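Local coordinates for aldehyde dehydrogenase family protein (PDB 6X9L) that oxidises long-chain aliphatic aldehydes, probably to the corresponding carboxylic acids with NAD+ as the electron acceptor, and binds octanal, at residues G23-P28 against F194-H199; A40-V45 against P361-G366. The protein carries 1 engineered substitution. One frame throughout, in Å; residues are numbered along the deposited sequence.

Contact 1 (G23-P28 against F194-H199)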
ATOM      1  N   GLY A  23     -16.800 -22.109 -11.045  1.00 52.26           N
ATOM      2  CA  GLY A  23     -16.520 -23.485 -11.393  1.00 52.15           C
ATOM      3  C   GLY A  23     -17.023 -23.937 -12.745  1.00 51.30           C
ATOM      4  O   GLY A  23     -16.845 -25.109 -13.092  1.00 51.47           O
ATOM      5  N   HIS A  24     -17.637 -23.056 -13.526  1.00 57.06           N
ATOM      6  CA  HIS A  24     -18.210 -23.435 -14.806  1.00 56.41           C
ATOM      7  C   HIS A  24     -17.949 -22.315 -15.796  1.00 55.43           C
ATOM      8  O   HIS A  24     -17.645 -21.188 -15.409  1.00 55.68           O
ATOM      9  CB  HIS A  24     -19.728 -23.703 -14.712  1.00 57.63           C
ATOM     10  CG  HIS A  24     -20.142 -24.413 -13.463  1.00 59.26           C
ATOM     11  ND1 HIS A  24     -20.305 -23.761 -12.257  1.00 60.53           N
ATOM     12  CD2 HIS A  24     -20.441 -25.716 -13.230  1.00 59.92           C
ATOM     13  CE1 HIS A  24     -20.683 -24.635 -11.336  1.00 61.69           C
ATOM     14  NE2 HIS A  24     -20.776 -25.826 -11.901  1.00 61.52           N
ATOM     15  N   TRP A  25     -18.074 -22.645 -17.081  1.00 49.02           N
ATOM     16  CA  TRP A  25     -18.105 -21.668 -18.162  1.00 48.36           C
ATOM     17  C   TRP A  25     -19.543 -21.224 -18.379  1.00 49.47           C
ATOM     18  O   TRP A  25     -20.420 -22.052 -18.664  1.00 49.74           O
ATOM     19  CB  TRP A  25     -17.549 -22.267 -19.449  1.00 46.82           C
ATOM     20  CG  TRP A  25     -16.138 -22.631 -19.342  1.00 45.94           C
ATOM     21  CD1 TRP A  25     -15.629 -23.864 -19.101  1.00 45.77           C
ATOM     22  CD2 TRP A  25     -15.025 -21.749 -19.470  1.00 45.26           C
ATOM     23  NE1 TRP A  25     -14.264 -23.814 -19.074  1.00 45.08           N
ATOM     24  CE2 TRP A  25     -13.863 -22.522 -19.293  1.00 44.68           C
ATOM     25  CE3 TRP A  25     -14.896 -20.375 -19.713  1.00 45.29           C
ATOM     26  CZ2 TRP A  25     -12.579 -21.970 -19.338  1.00 44.01           C
ATOM     27  CZ3 TRP A  25     -13.616 -19.823 -19.760  1.00 44.49           C
ATOM     28  CH2 TRP A  25     -12.476 -20.623 -19.570  1.00 43.80           C
ATOM     29  N   SER A  26     -19.790 -19.927 -18.251  1.00 52.69           N
ATOM     30  CA  SER A  26     -21.132 -19.395 -18.381  1.00 53.97           C
ATOM     31  C   SER A  26     -21.175 -18.350 -19.481  1.00 53.98           C
ATOM     32  O   SER A  26     -20.163 -17.727 -19.818  1.00 53.48           O
ATOM     33  CB  SER A  26     -21.616 -18.794 -17.066  1.00 55.47           C
ATOM     34  OG  SER A  26     -20.566 -18.798 -16.128  1.00 55.40           O
ATOM     35  N   ALA A  27     -22.358 -18.184 -20.045  1.00 49.64           N
ATOM     36  CA  ALA A  27     -22.554 -17.197 -21.087  1.00 49.94           C
ATOM     37  C   ALA A  27     -22.231 -15.808 -20.545  1.00 51.20           C
ATOM     38  O   ALA A  27     -22.488 -15.527 -19.373  1.00 52.12           O
ATOM     39  CB  ALA A  27     -24.001 -17.253 -21.595  1.00 50.55           C
ATOM     40  N   PRO A  28     -21.648 -14.927 -21.353  1.00 49.17           N
ATOM     41  CA  PRO A  28     -21.616 -13.513 -20.977  1.00 50.80           C
ATOM     42  C   PRO A  28     -23.010 -12.915 -21.040  1.00 52.04           C
ATOM     43  O   PRO A  28     -23.883 -13.373 -21.787  1.00 51.63           O
ATOM     44  CB  PRO A  28     -20.697 -12.883 -22.025  1.00 50.65           C
ATOM     45  CG  PRO A  28     -20.803 -13.796 -23.185  1.00 49.12           C
ATOM     46  CD  PRO A  28     -20.931 -15.169 -22.614  1.00 47.84           C
ATOM     47  N   PHE A 194      -5.401 -21.418 -19.143  1.00 46.20           N
ATOM     48  CA  PHE A 194      -5.060 -21.427 -17.723  1.00 45.86           C
ATOM     49  C   PHE A 194      -6.283 -21.664 -16.839  1.00 45.23           C
ATOM     50  O   PHE A 194      -6.208 -22.409 -15.855  1.00 45.21           O
ATOM     51  CB  PHE A 194      -4.384 -20.115 -17.344  1.00 45.73           C
ATOM     52  CG  PHE A 194      -4.158 -19.969 -15.873  1.00 45.49           C
ATOM     53  CD1 PHE A 194      -3.110 -20.633 -15.251  1.00 46.24           C
ATOM     54  CD2 PHE A 194      -5.006 -19.185 -15.108  1.00 44.69           C
ATOM     55  CE1 PHE A 194      -2.907 -20.496 -13.904  1.00 46.37           C
ATOM     56  CE2 PHE A 194      -4.812 -19.046 -13.756  1.00 44.63           C
ATOM     57  CZ  PHE A 194      -3.766 -19.694 -13.149  1.00 45.53           C
ATOM     58  N   ALA A 195      -7.411 -21.021 -17.155  1.00 49.73           N
ATOM     59  CA  ALA A 195      -8.635 -21.254 -16.392  1.00 49.33           C
ATOM     60  C   ALA A 195      -9.040 -22.721 -16.461  1.00 49.65           C
ATOM     61  O   ALA A 195      -9.345 -23.344 -15.435  1.00 49.47           O
ATOM     62  CB  ALA A 195      -9.765 -20.362 -16.905  1.00 49.25           C
ATOM     63  N   GLN A 196      -9.038 -23.292 -17.674  1.00 49.38           N
ATOM     64  CA  GLN A 196      -9.303 -24.718 -17.832  1.00 49.61           C
ATOM     65  C   GLN A 196      -8.371 -25.542 -16.960  1.00 49.70           C
ATOM     66  O   GLN A 196      -8.773 -26.569 -16.400  1.00 49.75           O
ATOM     67  CB  GLN A 196      -9.133 -25.117 -19.294  1.00 50.17           C
ATOM     68  CG  GLN A 196      -9.607 -26.520 -19.589  1.00 50.61           C
ATOM     69  CD  GLN A 196     -11.048 -26.707 -19.192  1.00 50.47           C
ATOM     70  OE1 GLN A 196     -11.933 -25.989 -19.679  1.00 50.51           O
ATOM     71  NE2 GLN A 196     -11.298 -27.658 -18.284  1.00 50.36           N
ATOM     72  N   LEU A 197      -7.120 -25.085 -16.832  1.00 39.54           N
ATOM     73  CA  LEU A 197      -6.088 -25.814 -16.104  1.00 39.93           C
ATOM     74  C   LEU A 197      -6.360 -25.834 -14.602  1.00 39.62           C
ATOM     75  O   LEU A 197      -6.222 -26.883 -13.956  1.00 39.98           O
ATOM     76  CB  LEU A 197      -4.716 -25.191 -16.399  1.00 40.43           C
ATOM     77  CG  LEU A 197      -3.474 -25.889 -15.838  1.00 41.15           C
ATOM     78  CD1 LEU A 197      -2.330 -25.812 -16.837  1.00 41.95           C
ATOM     79  CD2 LEU A 197      -3.073 -25.274 -14.518  1.00 41.04           C
ATOM     80  N   VAL A 198      -6.705 -24.679 -14.009  1.00 36.51           N
ATOM     81  CA  VAL A 198      -7.040 -24.697 -12.583  1.00 36.36           C
ATOM     82  C   VAL A 198      -8.325 -25.490 -12.354  1.00 36.27           C
ATOM     83  O   VAL A 198      -8.471 -26.157 -11.325  1.00 36.58           O
ATOM     84  CB  VAL A 198      -7.136 -23.278 -11.966  1.00 35.99           C
ATOM     85  CG1 VAL A 198      -5.899 -22.402 -12.336  1.00 36.16           C
ATOM     86  CG2 VAL A 198      -8.438 -22.592 -12.332  1.00 35.44           C
ATOM     87  N   HIS A 199      -9.262 -25.461 -13.300  1.00 44.37           N
ATOM     88  CA  HIS A 199     -10.443 -26.309 -13.176  1.00 44.50           C
ATOM     89  C   HIS A 199     -10.050 -27.779 -13.073  1.00 44.89           C
ATOM     90  O   HIS A 199     -10.459 -28.485 -12.140  1.00 45.00           O
ATOM     91  CB  HIS A 199     -11.376 -26.102 -14.365  1.00 44.63           C
ATOM     92  CG  HIS A 199     -12.575 -26.995 -14.334  1.00 44.97           C
ATOM     93  ND1 HIS A 199     -13.630 -26.786 -13.470  1.00 44.93           N
ATOM     94  CD2 HIS A 199     -12.874 -28.116 -15.033  1.00 45.37           C
ATOM     95  CE1 HIS A 199     -14.536 -27.729 -13.650  1.00 45.28           C
ATOM     96  NE2 HIS A 199     -14.100 -28.552 -14.589  1.00 45.53           N
TER
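W25 and Q196 meet through one hydrogen bond at the edge of the indole. W25 starts on strand 24-26. From CB, its CG lies anti to the carbonyl carbon (chi1 -64°), which carries the ring over to helix 188-201. The pyrrole N-H of the ring does the polar work. W25 NE1 donates to Q196 OE1 at 3.2 Å, moderately bent, with an N-H...O angle of 149°. The donor is tilted 29° from the plane of the amide carbonyl. Further along the ring, the benzene part turns apolar. W25 CH2 touches A195 CB at 3.8 Å, and W25 CZ2 lies 4.1 Å from the same methyl. The indole thus spans two successive helix residues, polar at Q196 and apolar at A195. Y20 meets the W25 ring edge-to-face.

The Q196 chain bends at chi2, which brings its amide to the indole edge. The amide nitrogen, NE2, bonds D200 one turn on in the helix, so both ends of the amide have a partner, which would hold its orientation. Near the other end of the contact, H199 CE1 packs against G23 O at 3.5 Å. H199 ND1 has its polar partner in the hydroxyl of Y20. Y20 thus touches both W25 and H199, so strand 19-21 also reaches helix 188-201.

Here a small antiparallel hairpin, 19-21 with 24-26, lies against helix 188-201. That helix follows strand 178-182 and leads to strand 208-210, a right-handed beta-alpha-beta crossover consistent with the Rossmann-type NAD-binding domain of aldehyde dehydrogenases.

Contact 2 (A40-V45 against P361-G366); sequences ATEEVV and PGRVQG
E42 and R363 reach toward each other from opposite directions and meet at their charged ends. The bond is single. R363 NH1 donates to E42 OE2 at 2.8 Å, with an N-H...O angle of 144°, and this pair is a salt bridge. The two flat groups are not coplanar. The carboxylate and guanidinium planes stand 44° apart. On the arginine side, the acceptor sits at the guanidinium edge, close to its plane. On the glutamate side, NH1 comes in from above the carboxylate plane. This is therefore not a two-pronged, side-by-side pairing. The second oxygen, E42 OE1, stays 3.8 Å from R363 NH1 and 4.0 Å from R363 NH2.

The glutamate chain runs extended beyond CG, with CD anti to CA (chi2 173°), and this carries the carboxylate outward from its turn. The arginine chain bends at chi3, which turns its NH1 edge to the acid.

Each charged end has a second partner. E42 OE2 also accepts from the backbone N of G370. R363 NH1 also donates to the carbonyl O of E368. The salt bridge is therefore tied at both ends to the loop that carries R363, and these bonds would limit the swing of either group. The contact is small, 71 Å² in all, and lies at the surface away from the NAD and octanal pockets.

E42 sits in the turn between strands 33-38 and 43-49, an antiparallel hairpin. R363 belongs to the long connection between strands 355-358 and 376-379, neighbours at one end of the seven-stranded sheet. F371 packs on both side chains, and F339 of helix 336-351 lies against R363.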
ATOM      1  N   ALA A  40       1.894 -11.845 -35.967  1.00 42.11           N
ATOM      2  CA  ALA A  40       2.829 -12.275 -37.007  1.00 43.35           C
ATOM      3  C   ALA A  40       2.209 -12.236 -38.392  1.00 42.79           C
ATOM      4  O   ALA A  40       2.934 -12.117 -39.384  1.00 43.81           O
ATOM      5  CB  ALA A  40       3.333 -13.689 -36.731  1.00 43.23           C
ATOM      6  N   THR A  41       0.887 -12.336 -38.481  1.00 45.31           N
ATOM      7  CA  THR A  41       0.192 -12.293 -39.762  1.00 44.94           C
ATOM      8  C   THR A  41      -0.878 -11.223 -39.857  1.00 44.68           C
ATOM      9  O   THR A  41      -1.400 -11.002 -40.953  1.00 44.61           O
ATOM     10  CB  THR A  41      -0.472 -13.639 -40.062  1.00 43.83           C
ATOM     11  OG1 THR A  41      -1.450 -13.896 -39.048  1.00 43.01           O
ATOM     12  CG2 THR A  41       0.570 -14.765 -40.077  1.00 44.21           C
ATOM     13  N   GLU A  42      -1.228 -10.557 -38.759  1.00 50.40           N
ATOM     14  CA  GLU A  42      -2.274  -9.537 -38.752  1.00 50.47           C
ATOM     15  C   GLU A  42      -3.660 -10.098 -39.065  1.00 49.72           C
ATOM     16  O   GLU A  42      -4.540  -9.348 -39.463  1.00 50.04           O
ATOM     17  CB  GLU A  42      -1.964  -8.398 -39.731  1.00 51.29           C
ATOM     18  CG  GLU A  42      -0.858  -7.472 -39.273  1.00 52.42           C
ATOM     19  CD  GLU A  42      -0.461  -6.470 -40.339  1.00 53.39           C
ATOM     20  OE1 GLU A  42      -1.121  -5.416 -40.445  1.00 53.61           O
ATOM     21  OE2 GLU A  42       0.505  -6.745 -41.082  1.00 54.05           O
ATOM     22  N   GLU A  43      -3.886 -11.396 -38.889  1.00 60.14           N
ATOM     23  CA  GLU A  43      -5.194 -12.010 -39.078  1.00 59.57           C
ATOM     24  C   GLU A  43      -5.872 -12.263 -37.732  1.00 59.28           C
ATOM     25  O   GLU A  43      -5.217 -12.653 -36.756  1.00 58.84           O
ATOM     26  CB  GLU A  43      -5.066 -13.334 -39.837  1.00 59.06           C
ATOM     27  CG  GLU A  43      -4.051 -13.293 -40.961  1.00 59.64           C
ATOM     28  CD  GLU A  43      -4.667 -13.089 -42.332  1.00 59.81           C
ATOM     29  OE1 GLU A  43      -4.094 -13.627 -43.307  1.00 59.99           O
ATOM     30  OE2 GLU A  43      -5.704 -12.390 -42.442  1.00 59.87           O
ATOM     31  N   VAL A  44      -7.188 -12.038 -37.681  1.00 42.41           N
ATOM     32  CA  VAL A  44      -7.947 -12.411 -36.494  1.00 42.28           C
ATOM     33  C   VAL A  44      -8.038 -13.926 -36.469  1.00 41.30           C
ATOM     34  O   VAL A  44      -8.439 -14.559 -37.453  1.00 40.94           O
ATOM     35  CB  VAL A  44      -9.336 -11.750 -36.456  1.00 43.01           C
ATOM     36  CG1 VAL A  44      -9.445 -10.606 -37.444  1.00 43.53           C
ATOM     37  CG2 VAL A  44     -10.452 -12.778 -36.654  1.00 42.54           C
ATOM     38  N   VAL A  45      -7.614 -14.515 -35.358  1.00 41.79           N
ATOM     39  CA  VAL A  45      -7.558 -15.959 -35.212  1.00 40.97           C
ATOM     40  C   VAL A  45      -8.607 -16.476 -34.260  1.00 40.57           C
ATOM     41  O   VAL A  45      -8.684 -17.687 -34.047  1.00 40.20           O
ATOM     42  CB  VAL A  45      -6.149 -16.409 -34.768  1.00 40.27           C
ATOM     43  CG1 VAL A  45      -5.134 -16.061 -35.834  1.00 41.04           C
ATOM     44  CG2 VAL A  45      -5.766 -15.730 -33.464  1.00 39.41           C
ATOM     45  N   PRO A 361      13.152   3.182 -38.454  1.00 46.15           N
ATOM     46  CA  PRO A 361      11.717   2.923 -38.615  1.00 46.04           C
ATOM     47  C   PRO A 361      11.432   1.976 -39.776  1.00 46.08           C
ATOM     48  O   PRO A 361      12.300   1.646 -40.591  1.00 46.22           O
ATOM     49  CB  PRO A 361      11.135   4.318 -38.883  1.00 47.04           C
ATOM     50  CG  PRO A 361      12.208   5.049 -39.545  1.00 47.48           C
ATOM     51  CD  PRO A 361      13.514   4.523 -38.948  1.00 47.10           C
ATOM     52  N   GLY A 362      10.189   1.539 -39.836  1.00 44.44           N
ATOM     53  CA  GLY A 362       9.763   0.660 -40.909  1.00 45.02           C
ATOM     54  C   GLY A 362       9.681  -0.793 -40.481  1.00 45.05           C
ATOM     55  O   GLY A 362      10.414  -1.262 -39.600  1.00 44.44           O
ATOM     56  N   ARG A 363       8.769  -1.525 -41.111  1.00 46.39           N
ATOM     57  CA  ARG A 363       8.752  -2.969 -40.942  1.00 47.04           C
ATOM     58  C   ARG A 363      10.095  -3.573 -41.348  1.00 46.83           C
ATOM     59  O   ARG A 363      10.779  -3.077 -42.245  1.00 46.76           O
ATOM     60  CB  ARG A 363       7.617  -3.585 -41.760  1.00 49.18           C
ATOM     61  CG  ARG A 363       6.342  -3.689 -40.946  1.00 50.31           C
ATOM     62  CD  ARG A 363       5.090  -3.775 -41.776  1.00 52.99           C
ATOM     63  NE  ARG A 363       3.989  -3.072 -41.119  1.00 53.96           N
ATOM     64  CZ  ARG A 363       2.846  -3.632 -40.742  1.00 56.42           C
ATOM     65  NH1 ARG A 363       2.627  -4.918 -40.962  1.00 58.54           N
ATOM     66  NH2 ARG A 363       1.915  -2.898 -40.154  1.00 57.44           N
ATOM     67  N   VAL A 364      10.465  -4.655 -40.666  1.00 34.96           N
ATOM     68  CA  VAL A 364      11.666  -5.406 -41.017  1.00 35.64           C
ATOM     69  C   VAL A 364      11.537  -5.972 -42.422  1.00 36.98           C
ATOM     70  O   VAL A 364      10.542  -6.630 -42.755  1.00 38.29           O
ATOM     71  CB  VAL A 364      11.902  -6.540 -40.014  1.00 36.69           C
ATOM     72  CG1 VAL A 364      13.093  -7.397 -40.448  1.00 38.01           C
ATOM     73  CG2 VAL A 364      12.041  -5.985 -38.614  1.00 35.50           C
ATOM     74  N   GLN A 365      12.565  -5.741 -43.244  1.00 35.29           N
ATOM     75  CA  GLN A 365      12.521  -6.136 -44.646  1.00 36.41           C
ATOM     76  C   GLN A 365      12.336  -7.645 -44.771  1.00 38.23           C
ATOM     77  O   GLN A 365      12.986  -8.424 -44.072  1.00 38.93           O
ATOM     78  CB  GLN A 365      13.815  -5.675 -45.312  1.00 37.42           C
ATOM     79  CG  GLN A 365      14.021  -6.093 -46.736  1.00 40.11           C
ATOM     80  CD  GLN A 365      15.263  -5.447 -47.309  1.00 42.22           C
ATOM     81  OE1 GLN A 365      16.342  -5.525 -46.722  1.00 42.09           O
ATOM     82  NE2 GLN A 365      15.111  -4.771 -48.432  1.00 44.40           N
ATOM     83  N   GLY A 366      11.438  -8.068 -45.655  1.00 45.59           N
ATOM     84  CA  GLY A 366      11.156  -9.484 -45.814  1.00 47.68           C
ATOM     85  C   GLY A 366      10.088 -10.040 -44.889  1.00 48.86           C
ATOM     86  O   GLY A 366       9.695 -11.209 -45.045  1.00 50.74           O
TER

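In the fold
From the N terminus, the chain first forms hairpin 19-21/24-26, then hairpin 33-38/43-49. Contact 1 closes a loop when helix 188-201 returns to the first hairpin, after the N-terminal helices and the first strands of the eight-stranded sheet. Contact 2 starts inside that loop, at 40-45, and closes later, at 361-366. The two loops therefore cross. The centres of the two contacts lie 32 Å apart, and their nearest atoms about 15 Å, without touching. Together they join the N-terminal hairpins to two distant places: one on the NAD-binding part of the fold, the other on the loop joining strands 355-358 and 376-379 at one end of the seven-stranded sheet.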